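Local coordinates for peroxiredoxin (Mycobacterium tuberculosis, PDB 5EPF), which reduces hydrogen peroxide and organic hydroperoxides to water and alcohols, probably with thioredoxin as the electron donor, and so protects the cell against oxidative stress, at residues His58-Ala63 / Arg92-Leu97; Met9-Thr14 / Leu136-Ser141. All blocks are in the same frame, centred on the assembly; numbering follows the deposited sequence.

Contact 1. Residues His58-Ala63 / Arg92-Leu97; sequences HFRDLA and RFDYPL. With SO4 (sulfate ion), chain B.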
loop_
_atom_site.group_PDB
_atom_site.type_symbol
_atom_site.label_atom_id
_atom_site.label_comp_id
_atom_site.label_asym_id
_atom_site.label_seq_id
_atom_site.Cartn_x
_atom_site.Cartn_y
_atom_site.Cartn_z
ATOM N N HIS A 58 4.343 -10.560 -5.091
ATOM C CA HIS A 58 4.982 -11.072 -3.884
ATOM C C HIS A 58 4.081 -10.867 -2.670
ATOM O O HIS A 58 3.919 -11.785 -1.857
ATOM C CB HIS A 58 6.360 -10.429 -3.712
ATOM C CG HIS A 58 7.216 -11.095 -2.680
ATOM N ND1 HIS A 58 7.462 -12.448 -2.671
ATOM C CD2 HIS A 58 7.891 -10.585 -1.622
ATOM C CE1 HIS A 58 8.259 -12.744 -1.657
ATOM N NE2 HIS A 58 8.530 -11.632 -1.003
ATOM N N PHE A 59 3.429 -9.697 -2.567
ATOM C CA PHE A 59 2.400 -9.514 -1.543
ATOM C C PHE A 59 1.293 -10.552 -1.674
ATOM O O PHE A 59 0.855 -11.128 -0.668
ATOM C CB PHE A 59 1.801 -8.113 -1.618
ATOM C CG PHE A 59 2.579 -7.070 -0.852
ATOM C CD1 PHE A 59 2.552 -7.042 0.537
ATOM C CD2 PHE A 59 3.339 -6.108 -1.514
ATOM C CE1 PHE A 59 3.264 -6.079 1.244
ATOM C CE2 PHE A 59 4.059 -5.146 -0.814
ATOM C CZ PHE A 59 4.017 -5.139 0.584
ATOM N N ARG A 60 0.830 -10.805 -2.905
ATOM C CA ARG A 60 -0.209 -11.806 -3.130
ATOM C C ARG A 60 0.223 -13.164 -2.600
ATOM O O ARG A 60 -0.534 -13.845 -1.893
ATOM C CB ARG A 60 -0.475 -11.922 -4.633
ATOM C CG ARG A 60 -1.500 -13.011 -5.004
ATOM C CD ARG A 60 -1.422 -13.325 -6.496
ATOM N NE ARG A 60 -0.119 -13.882 -6.838
ATOM C CZ ARG A 60 0.359 -14.006 -8.074
ATOM N NH1 ARG A 60 -0.356 -13.602 -9.121
ATOM N NH2 ARG A 60 1.563 -14.525 -8.262
ATOM N N ASP A 61 1.448 -13.578 -2.947
ATOM C CA ASP A 61 1.927 -14.913 -2.633
ATOM C C ASP A 61 2.127 -15.106 -1.143
ATOM O O ASP A 61 2.205 -16.250 -0.689
ATOM C CB ASP A 61 3.262 -15.166 -3.338
ATOM C CG ASP A 61 3.154 -15.241 -4.848
ATOM O OD1 ASP A 61 2.039 -15.405 -5.395
ATOM O OD2 ASP A 61 4.224 -15.169 -5.509
ATOM N N LEU A 62 2.236 -14.020 -0.373
ATOM C CA LEU A 62 2.427 -14.092 1.072
ATOM C C LEU A 62 1.118 -13.962 1.852
ATOM O O LEU A 62 1.146 -13.620 3.043
ATOM C CB LEU A 62 3.456 -13.052 1.519
ATOM C CG LEU A 62 4.899 -13.359 1.117
ATOM C CD1 LEU A 62 5.785 -12.128 1.353
ATOM C CD2 LEU A 62 5.432 -14.561 1.878
ATOM N N ALA A 63 -0.020 -14.277 1.221
ATOM C CA ALA A 63 -1.320 -14.141 1.886
ATOM C C ALA A 63 -1.361 -14.855 3.242
ATOM O O ALA A 63 -1.817 -14.293 4.249
ATOM C CB ALA A 63 -2.434 -14.684 0.982
ATOM N N ARG A 92 -5.006 -11.918 -9.959
ATOM C CA ARG A 92 -5.762 -12.622 -8.919
ATOM C C ARG A 92 -5.372 -12.146 -7.514
ATOM O O ARG A 92 -5.135 -12.941 -6.598
ATOM C CB ARG A 92 -5.626 -14.143 -9.081
ATOM C CG ARG A 92 -6.150 -14.686 -10.436
ATOM C CD ARG A 92 -5.054 -14.817 -11.516
ATOM N NE ARG A 92 -3.964 -15.695 -11.085
ATOM C CZ ARG A 92 -2.687 -15.561 -11.446
ATOM N NH1 ARG A 92 -2.308 -14.588 -12.278
ATOM N NH2 ARG A 92 -1.784 -16.407 -10.975
ATOM N N PHE A 93 -5.309 -10.827 -7.340
ATOM C CA PHE A 93 -4.992 -10.272 -6.027
ATOM C C PHE A 93 -6.141 -10.484 -5.056
ATOM O O PHE A 93 -7.302 -10.211 -5.371
ATOM C CB PHE A 93 -4.683 -8.780 -6.110
ATOM C CG PHE A 93 -3.407 -8.458 -6.828
ATOM C CD1 PHE A 93 -3.250 -7.227 -7.444
ATOM C CD2 PHE A 93 -2.371 -9.386 -6.908
ATOM C CE1 PHE A 93 -2.082 -6.918 -8.115
ATOM C CE2 PHE A 93 -1.204 -9.072 -7.575
ATOM C CZ PHE A 93 -1.064 -7.847 -8.183
ATOM N N ASP A 94 -5.804 -10.950 -3.860
ATOM C CA ASP A 94 -6.779 -11.195 -2.803
ATOM C C ASP A 94 -6.785 -10.065 -1.780
ATOM O O ASP A 94 -6.874 -10.328 -0.581
ATOM C CB ASP A 94 -6.483 -12.536 -2.125
ATOM C CG ASP A 94 -5.113 -12.565 -1.453
ATOM O OD1 ASP A 94 -4.125 -12.047 -2.030
ATOM O OD2 ASP A 94 -5.036 -13.108 -0.328
ATOM N N TYR A 95 -6.668 -8.817 -2.221
ATOM C CA TYR A 95 -6.573 -7.678 -1.317
ATOM C C TYR A 95 -6.966 -6.416 -2.083
ATOM O O TYR A 95 -7.000 -6.413 -3.321
ATOM C CB TYR A 95 -5.161 -7.569 -0.701
ATOM C CG TYR A 95 -4.022 -7.486 -1.704
ATOM C CD1 TYR A 95 -3.629 -6.259 -2.237
ATOM C CD2 TYR A 95 -3.312 -8.634 -2.102
ATOM C CE1 TYR A 95 -2.607 -6.161 -3.141
ATOM C CE2 TYR A 95 -2.266 -8.538 -3.023
ATOM C CZ TYR A 95 -1.918 -7.301 -3.542
ATOM O OH TYR A 95 -0.878 -7.152 -4.435
ATOM N N PRO A 96 -7.226 -5.315 -1.381
ATOM C CA PRO A 96 -7.636 -4.078 -2.056
ATOM C C PRO A 96 -6.486 -3.349 -2.743
ATOM O O PRO A 96 -5.360 -3.287 -2.231
ATOM C CB PRO A 96 -8.198 -3.226 -0.904
ATOM C CG PRO A 96 -8.433 -4.189 0.241
ATOM C CD PRO A 96 -7.324 -5.190 0.088
ATOM N N LEU A 97 -6.806 -2.769 -3.900
ATOM C CA LEU A 97 -5.977 -1.764 -4.559
ATOM C C LEU A 97 -6.771 -0.470 -4.556
ATOM O O LEU A 97 -7.884 -0.435 -5.095
ATOM C CB LEU A 97 -5.678 -2.143 -6.009
ATOM C CG LEU A 97 -4.913 -3.443 -6.255
ATOM C CD1 LEU A 97 -4.659 -3.591 -7.744
ATOM C CD2 LEU A 97 -3.583 -3.484 -5.501
HETATM S S SO4 B . 1.413 -14.860 -12.217
HETATM O O1 SO4 B . 0.537 -13.718 -11.997
HETATM O O2 SO4 B . 2.454 -14.526 -13.213
HETATM O O3 SO4 B . 2.068 -15.262 -10.968
HETATM O O4 SO4 B . 0.631 -15.981 -12.747
#

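Contact 2. Residues Met9-Thr14 / Leu136-Ser141; sequences MKTGDT and LDVISS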
loop_
_atom_site.group_PDB
_atom_site.type_symbol
_atom_site.label_atom_id
_atom_site.label_comp_id
_atom_site.label_asym_id
_atom_site.label_seq_id
_atom_site.Cartn_x
_atom_site.Cartn_y
_atom_site.Cartn_z
ATOM N N MET A 9 6.479 11.200 5.928
ATOM C CA MET A 9 5.999 10.235 6.909
ATOM C C MET A 9 7.098 9.242 7.277
ATOM O O MET A 9 7.741 8.658 6.400
ATOM C CB MET A 9 4.816 9.503 6.284
ATOM C CG MET A 9 4.029 8.649 7.234
ATOM S SD MET A 9 2.913 9.605 8.295
ATOM C CE MET A 9 1.746 10.112 7.044
ATOM N N LYS A 10 7.310 9.039 8.584
ATOM C CA LYS A 10 8.367 8.160 9.080
ATOM C C LYS A 10 7.877 7.353 10.283
ATOM O O LYS A 10 6.831 7.639 10.872
ATOM C CB LYS A 10 9.619 8.958 9.449
ATOM C CG LYS A 10 9.371 9.968 10.545
ATOM C CD LYS A 10 10.644 10.703 10.931
ATOM C CE LYS A 10 10.367 11.697 12.045
ATOM N NZ LYS A 10 11.558 11.930 12.899
ATOM N N THR A 11 8.644 6.319 10.634
ATOM C CA THR A 11 8.315 5.483 11.781
ATOM C C THR A 11 8.094 6.335 13.026
ATOM O O THR A 11 8.872 7.247 13.320
ATOM C CB THR A 11 9.432 4.457 12.000
ATOM O OG1 THR A 11 9.453 3.582 10.869
ATOM C CG2 THR A 11 9.200 3.642 13.259
ATOM N N GLY A 12 7.001 6.048 13.738
ATOM C CA GLY A 12 6.613 6.799 14.910
ATOM C C GLY A 12 5.643 7.937 14.657
ATOM O O GLY A 12 5.095 8.482 15.622
ATOM N N ASP A 13 5.420 8.328 13.400
ATOM C CA ASP A 13 4.393 9.314 13.077
ATOM C C ASP A 13 3.002 8.671 13.145
ATOM O O ASP A 13 2.847 7.464 12.976
ATOM C CB ASP A 13 4.594 9.864 11.655
ATOM C CG ASP A 13 5.826 10.735 11.513
ATOM O OD1 ASP A 13 6.185 11.037 10.353
ATOM O OD2 ASP A 13 6.416 11.139 12.536
ATOM N N THR A 14 1.980 9.498 13.366
ATOM C CA THR A 14 0.583 9.078 13.297
ATOM C C THR A 14 0.032 9.487 11.937
ATOM O O THR A 14 0.122 10.659 11.551
ATOM C CB THR A 14 -0.247 9.751 14.396
ATOM O OG1 THR A 14 0.261 9.376 15.677
ATOM C CG2 THR A 14 -1.701 9.325 14.321
ATOM N N LEU A 136 4.818 1.864 11.851
ATOM C CA LEU A 136 5.725 0.881 12.438
ATOM C C LEU A 136 6.993 0.686 11.619
ATOM O O LEU A 136 8.019 0.269 12.170
ATOM C CB LEU A 136 5.021 -0.469 12.546
ATOM C CG LEU A 136 3.784 -0.510 13.434
ATOM C CD1 LEU A 136 3.132 -1.881 13.356
ATOM C CD2 LEU A 136 4.142 -0.129 14.873
ATOM N N ASP A 137 6.940 0.933 10.312
ATOM C CA ASP A 137 8.098 0.734 9.443
ATOM C C ASP A 137 7.814 1.432 8.123
ATOM O O ASP A 137 6.657 1.626 7.756
ATOM C CB ASP A 137 8.357 -0.767 9.217
ATOM C CG ASP A 137 9.775 -1.085 8.749
ATOM O OD1 ASP A 137 10.646 -0.197 8.714
ATOM O OD2 ASP A 137 9.995 -2.264 8.412
ATOM N N VAL A 138 8.882 1.825 7.434
ATOM C CA VAL A 138 8.828 2.410 6.098
ATOM C C VAL A 138 9.877 1.719 5.236
ATOM O O VAL A 138 11.042 1.618 5.640
ATOM C CB VAL A 138 9.076 3.932 6.107
ATOM C CG1 VAL A 138 8.952 4.500 4.691
ATOM C CG2 VAL A 138 8.112 4.642 7.065
ATOM N N ILE A 139 9.464 1.232 4.065
ATOM C CA ILE A 139 10.375 0.680 3.067
ATOM C C ILE A 139 10.374 1.629 1.876
ATOM O O ILE A 139 9.335 1.831 1.238
ATOM C CB ILE A 139 10.004 -0.758 2.651
ATOM C CG1 ILE A 139 9.828 -1.689 3.866
ATOM C CG2 ILE A 139 11.078 -1.295 1.680
ATOM C CD1 ILE A 139 8.373 -1.803 4.401
ATOM N N SER A 140 11.531 2.226 1.580
ATOM C CA SER A 140 11.591 3.282 0.577
ATOM C C SER A 140 11.973 2.758 -0.814
ATOM O O SER A 140 12.182 1.559 -1.031
ATOM C CB SER A 140 12.498 4.405 1.066
ATOM O OG SER A 140 13.707 3.880 1.570
ATOM N N SER A 141 12.137 3.698 -1.753
ATOM C CA SER A 141 12.132 3.366 -3.177
ATOM C C SER A 141 13.398 2.660 -3.635
ATOM O O SER A 141 13.385 2.051 -4.705
ATOM C CB SER A 141 11.859 4.612 -4.026
ATOM O OG SER A 141 12.931 5.504 -3.914
HETATM O O HOH W 1 11.389 1.466 11.029
#

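Contact 1. Residues His58-Ala63 / Arg92-Leu97
In this thioredoxin-fold peroxiredoxin, the last turn of helix 50-61, which carries the peroxidatic Cys-52, packs on Phe-93 and Tyr-95 of the loop joining helix 81-91 to strand 97-99, mainly through Arg-60; Phe-59 adds its CB beside Tyr-95 OH, its ring turning away to stack on Phe-42. The aliphatic part of Arg-60 crosses Phe-93 at roughly a right angle, its CB 3.9 Å from Phe-93 CD2, while its CD lies 3.7 Å from Arg-92 O. Tyr-95 brings its ring up to the helix backbone, CE2 standing 3.8 Å from Arg-60 N; its OH sits over the centre of the Phe-93 ring and is hydrogen-bonded to Ala-56 O. Farther along, Asp-94 OD2 approaches Ala-63 CB to 3.3 Å, but the charge of this carboxylate is paired with Arg-73.

Arg-60 leaves the helix with CG trans to its backbone N (chi1 177°) and bends at chi3 (64°). Its guanidinium takes Asp-61 OD1 side-on, with NE and NH2 donating to the same oxygen. The end-on pair then faces a sulfate: Arg-60 NH1 donates almost straight to O1 (3.0 Å, 172°) and NH2 to O3 at 2.8 Å. Arg-92 grips the anion too, NH1 shared between O1 and O4, and NH2 reaching O4 at 3.0 Å; Arg-91 adds a further bond.

With three arginines around it, the sulfate, probably from the crystallisation liquor, is consistent with a local preference for anions, and Asp-61 together with the sulfate would fix the guanidinium plane of Arg-60.

Contact 2. Residues Met9-Thr14 / Leu136-Ser141
Leu-136, on the outermost strand 135-139, offers its backbone rather than its side chain to Thr-11: the methyl CG2 of Thr-11 rests 3.7 Å from Leu-136 O. At Asp-137 the hydroxyl of the same threonine takes over, OG1 lying 3.5 Å from Asp-137 CA. With chi1 at -65° the methyl stands trans to the backbone N of Thr-11, which puts it by the Leu-136 carbonyl and the hydroxyl by Asp-137 N and CA. A water joins the polar ends, 2.9 Å from Thr-11 OG1 and donating to Asp-137 OD1 at 2.9 Å; the other carboxylate oxygen is bonded to Thr-155 of helix 145-158.

Val-138 points its side chain toward residues 9-14. Its CG2 meets backbone there, 4.0 Å from Thr-11 N and 4.1 Å from Lys-10 CA. That backbone is shaped by a type II turn from Lys-10 to Asp-13, with Gly-12 at positive phi and Asp-13 OD1 accepting from Lys-10 N at 2.9 Å, from above the carboxylate plane.

Backbone bonds from Gly-12 and Asp-13 reach nearby Val-135. With van der Waals touches, several between carbon and a polar atom, and one water-mediated link but no direct hydrogen bond, the segments' own tie is weak, and the firmer one comes through Val-135.

Overall arrangement
The two contacts sit on opposite sides of the chain's centre, about 21 Å apart between their centres, and contact 1 is nested within the loop that contact 2 closes. Contact 1 is partly buried and joins the helix of the peroxidatic cysteine to the loop entering strand 97-99, one edge of the five-stranded sheet; contact 2 is a surface contact lying on strand 135-139, the opposite edge. Their elements differ, and so does their chemistry. Aromatic rings of the loop lie against the helix and arginines gather round an anion in the first, near the active site, whereas the second, away from it, relies on small side chains, main-chain atoms and water.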